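Local coordinates for protein methyl-coenzyme M reductase I beta subunit (Methanosarcina barkeri, PDB 1E6Y) that serves as the beta subunit of the nickel-cofactor F430 enzyme that releases methane from methyl-coenzyme M, with coenzyme B as reductant, in the final step of methanogenesis, at residues I49-A54 with G69-V75; N84-V89 with A133-T137. All blocks are in the same frame, centred on the assembly; numbering follows the deposited sequence.

Contact 1 (I49-A54 with G69-V75); sequences IQGALA and GLNYDIV
Q50 and L53, a turn apart on a helix, receive the returning loop 69-75 in two different ways. The Q50 side chain extends across to the end of the loop, where Q50 OE1 accepts a hydrogen bond from V75 N at 2.9 Å; the bond is almost straight at hydrogen (177°), and the donor meets the oxygen nearly end-on. An extended side chain, with CG trans to the backbone N (chi1 -177°), gives it this reach, and on the way Q50 CG passes 3.2 Å from Y72 O. At the other end L53 O accepts a hydrogen bond from L70 N at 2.9 Å, a donor standing well above the carbonyl plane. The L53 side chain packs on the loop: its CD1 branch lies 3.6 Å from CD2 of the Y72 ring and also touches I74 CD1, crossing both side chains at about a right angle, while CD2 meets L70 CD1.

Water fills in between. Water 1 joins Q50 O and L70 O to Y72 N, water 2 links Q50 NE2 with D73 OD1, and water 3 ties A54 O to N71 OD1. D73, centre of an inverse gamma turn, is positioned by OD1 bonding to G76 N, and Y72 OH by T144. Helix and loop together pack on two helices: I49, Y72 and I74 touch helix 125-141, and I49, L53 and L70 touch helix 149-157.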
# COMPACT_ATOMS: atom_id res chain seq x y z
N ILE E 49 -26.16 -1.77 -14.36
CA ILE E 49 -26.39 -3.11 -13.84
C ILE E 49 -27.00 -4.01 -14.92
O ILE E 49 -26.51 -5.11 -15.16
CB ILE E 49 -27.32 -3.09 -12.60
CG1 ILE E 49 -26.62 -2.39 -11.43
CG2 ILE E 49 -27.70 -4.51 -12.20
CD1 ILE E 49 -27.53 -2.07 -10.28
N GLN E 50 -28.03 -3.50 -15.59
CA GLN E 50 -28.72 -4.25 -16.64
C GLN E 50 -27.77 -4.66 -17.76
O GLN E 50 -27.75 -5.82 -18.17
CB GLN E 50 -29.88 -3.43 -17.21
CG GLN E 50 -30.70 -4.18 -18.25
CD GLN E 50 -32.00 -3.47 -18.59
OE1 GLN E 50 -32.57 -2.76 -17.75
NE2 GLN E 50 -32.48 -3.66 -19.81
N GLY E 51 -26.96 -3.71 -18.22
CA GLY E 51 -25.96 -4.01 -19.23
C GLY E 51 -24.91 -5.01 -18.76
O GLY E 51 -24.57 -5.94 -19.49
N ALA E 52 -24.44 -4.83 -17.53
CA ALA E 52 -23.46 -5.73 -16.93
C ALA E 52 -24.00 -7.15 -16.81
O ALA E 52 -23.29 -8.12 -17.10
CB ALA E 52 -23.03 -5.21 -15.57
N LEU E 53 -25.26 -7.28 -16.38
CA LEU E 53 -25.90 -8.58 -16.25
C LEU E 53 -25.97 -9.30 -17.58
O LEU E 53 -25.67 -10.49 -17.67
CB LEU E 53 -27.31 -8.42 -15.68
CG LEU E 53 -27.43 -8.13 -14.19
CD1 LEU E 53 -28.86 -7.74 -13.86
CD2 LEU E 53 -27.00 -9.34 -13.39
N ALA E 54 -26.33 -8.56 -18.63
CA ALA E 54 -26.53 -9.15 -19.95
C ALA E 54 -25.22 -9.57 -20.61
O ALA E 54 -25.14 -10.63 -21.23
CB ALA E 54 -27.27 -8.17 -20.85
N GLY E 69 -24.72 -14.86 -19.05
CA GLY E 69 -25.61 -13.74 -19.29
C GLY E 69 -26.96 -13.86 -18.60
O GLY E 69 -27.56 -14.93 -18.58
N LEU E 70 -27.40 -12.76 -17.99
CA LEU E 70 -28.73 -12.68 -17.39
C LEU E 70 -29.47 -11.48 -17.98
O LEU E 70 -28.97 -10.36 -17.94
CB LEU E 70 -28.63 -12.54 -15.87
CG LEU E 70 -27.98 -13.70 -15.10
CD1 LEU E 70 -27.81 -13.30 -13.64
CD2 LEU E 70 -28.83 -14.96 -15.22
N ASN E 71 -30.63 -11.74 -18.56
CA ASN E 71 -31.42 -10.69 -19.20
C ASN E 71 -32.56 -10.24 -18.31
O ASN E 71 -33.66 -10.79 -18.35
CB ASN E 71 -31.96 -11.18 -20.55
CG ASN E 71 -30.86 -11.62 -21.48
OD1 ASN E 71 -29.87 -10.91 -21.68
ND2 ASN E 71 -30.98 -12.83 -22.01
N TYR E 72 -32.25 -9.30 -17.42
CA TYR E 72 -33.24 -8.74 -16.50
C TYR E 72 -33.57 -7.32 -16.94
O TYR E 72 -32.67 -6.53 -17.25
CB TYR E 72 -32.69 -8.70 -15.08
CG TYR E 72 -32.32 -10.05 -14.48
CD1 TYR E 72 -32.79 -11.24 -15.04
CD2 TYR E 72 -31.55 -10.12 -13.32
CE1 TYR E 72 -32.49 -12.47 -14.46
CE2 TYR E 72 -31.26 -11.35 -12.74
CZ TYR E 72 -31.73 -12.51 -13.31
OH TYR E 72 -31.45 -13.72 -12.71
N ASP E 73 -34.85 -6.99 -16.95
CA ASP E 73 -35.26 -5.63 -17.27
C ASP E 73 -35.23 -4.76 -16.02
O ASP E 73 -36.26 -4.52 -15.39
CB ASP E 73 -36.67 -5.63 -17.89
CG ASP E 73 -37.05 -4.29 -18.50
OD1 ASP E 73 -36.18 -3.40 -18.61
OD2 ASP E 73 -38.23 -4.13 -18.87
N ILE E 74 -34.03 -4.30 -15.67
CA ILE E 74 -33.84 -3.49 -14.47
C ILE E 74 -34.51 -2.12 -14.63
O ILE E 74 -35.31 -1.72 -13.78
CB ILE E 74 -32.34 -3.28 -14.17
CG1 ILE E 74 -31.61 -4.63 -14.13
CG2 ILE E 74 -32.17 -2.52 -12.86
CD1 ILE E 74 -32.09 -5.58 -13.05
N VAL E 75 -34.23 -1.45 -15.74
CA VAL E 75 -34.74 -0.11 -16.00
C VAL E 75 -36.27 -0.10 -16.13
O VAL E 75 -36.94 0.79 -15.60
CB VAL E 75 -34.09 0.49 -17.27
CG1 VAL E 75 -34.72 1.83 -17.62
CG2 VAL E 75 -32.59 0.66 -17.04
O HOH W 1 -29.74 -7.80 -18.09
O HOH W 2 -35.11 -1.88 -20.64
O HOH W 3 -27.34 -12.10 -22.04

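Contact 2 (N84-V89 with A133-T137); sequences NVKKLV and AVTQT
N84 and T137 run past one another in opposite directions, and the amide of one finds the hydroxyl of the other. N84 ND2 donates to T137 OG1 at 2.8 Å, with an angle of 165° at hydrogen and the oxygen almost in the amide plane. T137 OG1 in turn donates to A133 O, one turn back, at 2.8 Å. That carbonyl also keeps its helical bond from T137 N, the two donors arriving from opposite faces of its plane. A chain of two hydrogen bonds results, from amide to hydroxyl to carbonyl, and it fixes the rotation of the threonine; the chi1 of -64° sets OG1 beside its own backbone N and within range of A133 O.

Methyl groups close round these polar atoms. L88 crosses T137 at a slant, its CD1 lying 3.4 Å from A133 O and 3.5 Å from T137 OG1, and also against the CG of Q136. V85 stands about square to T137 and sends CG2 to V134 CG2, 4.0 Å away. The small A133 lets the helices close up: its CB is met by V89 CG2 at 3.6 Å and by L88 CB at 3.8 Å, with V85 CG1 a little farther off.

I110 of strand 107-111 packs on V85, V89 and V134, while G227 and F229 of the second copy of this subunit lie against L88 and Q136 respectively. The segments' axes approach to 8.8 Å at 126° between their directions, a buried helix-helix packing in the N-terminal domain, set against its antiparallel sheet and reaching the subunit interface.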
# COMPACT_ATOMS: atom_id res chain seq x y z
N ASN E 84 -38.74 -1.43 -3.32
CA ASN E 84 -38.21 -2.54 -2.54
C ASN E 84 -36.86 -2.19 -1.93
O ASN E 84 -36.56 -2.58 -0.80
CB ASN E 84 -38.08 -3.79 -3.41
CG ASN E 84 -37.94 -5.05 -2.58
OD1 ASN E 84 -38.89 -5.50 -1.94
ND2 ASN E 84 -36.73 -5.60 -2.55
N VAL E 85 -36.07 -1.41 -2.67
CA VAL E 85 -34.80 -0.91 -2.16
C VAL E 85 -35.01 -0.03 -0.93
O VAL E 85 -34.34 -0.20 0.09
CB VAL E 85 -34.02 -0.13 -3.26
CG1 VAL E 85 -32.89 0.69 -2.65
CG2 VAL E 85 -33.45 -1.12 -4.27
N LYS E 86 -36.03 0.83 -0.97
CA LYS E 86 -36.36 1.67 0.18
C LYS E 86 -36.74 0.83 1.40
O LYS E 86 -36.36 1.16 2.52
CB LYS E 86 -37.50 2.64 -0.16
CG LYS E 86 -37.94 3.48 1.03
CD LYS E 86 -38.78 4.68 0.64
CE LYS E 86 -39.04 5.56 1.86
NZ LYS E 86 -39.81 6.79 1.53
N LYS E 87 -37.48 -0.26 1.18
CA LYS E 87 -37.89 -1.15 2.27
C LYS E 87 -36.69 -1.81 2.95
O LYS E 87 -36.70 -2.03 4.16
CB LYS E 87 -38.83 -2.23 1.75
CG LYS E 87 -40.23 -1.73 1.39
CD LYS E 87 -41.10 -2.87 0.88
CE LYS E 87 -42.42 -2.36 0.33
NZ LYS E 87 -43.24 -3.45 -0.26
N LEU E 88 -35.66 -2.11 2.16
CA LEU E 88 -34.46 -2.76 2.67
C LEU E 88 -33.46 -1.78 3.28
O LEU E 88 -32.73 -2.12 4.21
CB LEU E 88 -33.78 -3.55 1.55
CG LEU E 88 -34.56 -4.76 1.04
CD1 LEU E 88 -33.93 -5.28 -0.24
CD2 LEU E 88 -34.59 -5.85 2.10
N VAL E 89 -33.41 -0.57 2.73
CA VAL E 89 -32.51 0.47 3.22
C VAL E 89 -33.01 1.12 4.51
O VAL E 89 -32.21 1.43 5.40
CB VAL E 89 -32.29 1.57 2.15
CG1 VAL E 89 -31.47 2.72 2.72
CG2 VAL E 89 -31.58 0.98 0.94
N ALA E 133 -29.10 -3.71 -0.80
CA ALA E 133 -30.53 -3.56 -1.06
C ALA E 133 -30.86 -3.81 -2.52
O ALA E 133 -31.79 -4.56 -2.83
CB ALA E 133 -30.99 -2.17 -0.64
N VAL E 134 -30.07 -3.23 -3.42
CA VAL E 134 -30.23 -3.45 -4.85
C VAL E 134 -29.98 -4.91 -5.23
O VAL E 134 -30.76 -5.51 -5.96
CB VAL E 134 -29.29 -2.52 -5.67
CG1 VAL E 134 -29.40 -2.83 -7.16
CG2 VAL E 134 -29.65 -1.07 -5.42
N THR E 135 -28.92 -5.50 -4.66
CA THR E 135 -28.58 -6.90 -4.93
C THR E 135 -29.70 -7.85 -4.50
O THR E 135 -30.12 -8.70 -5.28
CB THR E 135 -27.27 -7.30 -4.20
OG1 THR E 135 -26.20 -6.45 -4.65
CG2 THR E 135 -26.91 -8.75 -4.49
N GLN E 136 -30.20 -7.66 -3.28
CA GLN E 136 -31.30 -8.48 -2.76
C GLN E 136 -32.58 -8.30 -3.58
O GLN E 136 -33.28 -9.27 -3.88
CB GLN E 136 -31.58 -8.13 -1.30
CG GLN E 136 -32.76 -8.89 -0.69
CD GLN E 136 -32.46 -10.36 -0.46
OE1 GLN E 136 -31.53 -10.71 0.26
NE2 GLN E 136 -33.29 -11.23 -1.03
N THR E 137 -32.86 -7.05 -3.98
CA THR E 137 -34.06 -6.74 -4.75
C THR E 137 -34.06 -7.42 -6.12
O THR E 137 -35.07 -7.99 -6.53
CB THR E 137 -34.22 -5.21 -4.93
OG1 THR E 137 -34.42 -4.59 -3.65
CG2 THR E 137 -35.41 -4.88 -5.84

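How the contacts relate
Helix 125-141 is the element that brings the two contacts together. Their centres lie about 17 Å apart, and they touch where I49 CD1 of contact 1 packs on V134 CG1 of contact 2 at 3.7 Å. Along the chain they come in series: helix 46-55 and its returning loop close contact 1 before helix 78-89 opens contact 2, whose second helix follows strands 98-102 and 107-111 in the sequence. All four segments belong to the N-terminal domain of the subunit family and lie on the same side of the chain's centre. A local loop-on-helix closure and a longer-range helix pairing thus pack on the same helix, 125-141, away from the coenzyme sites.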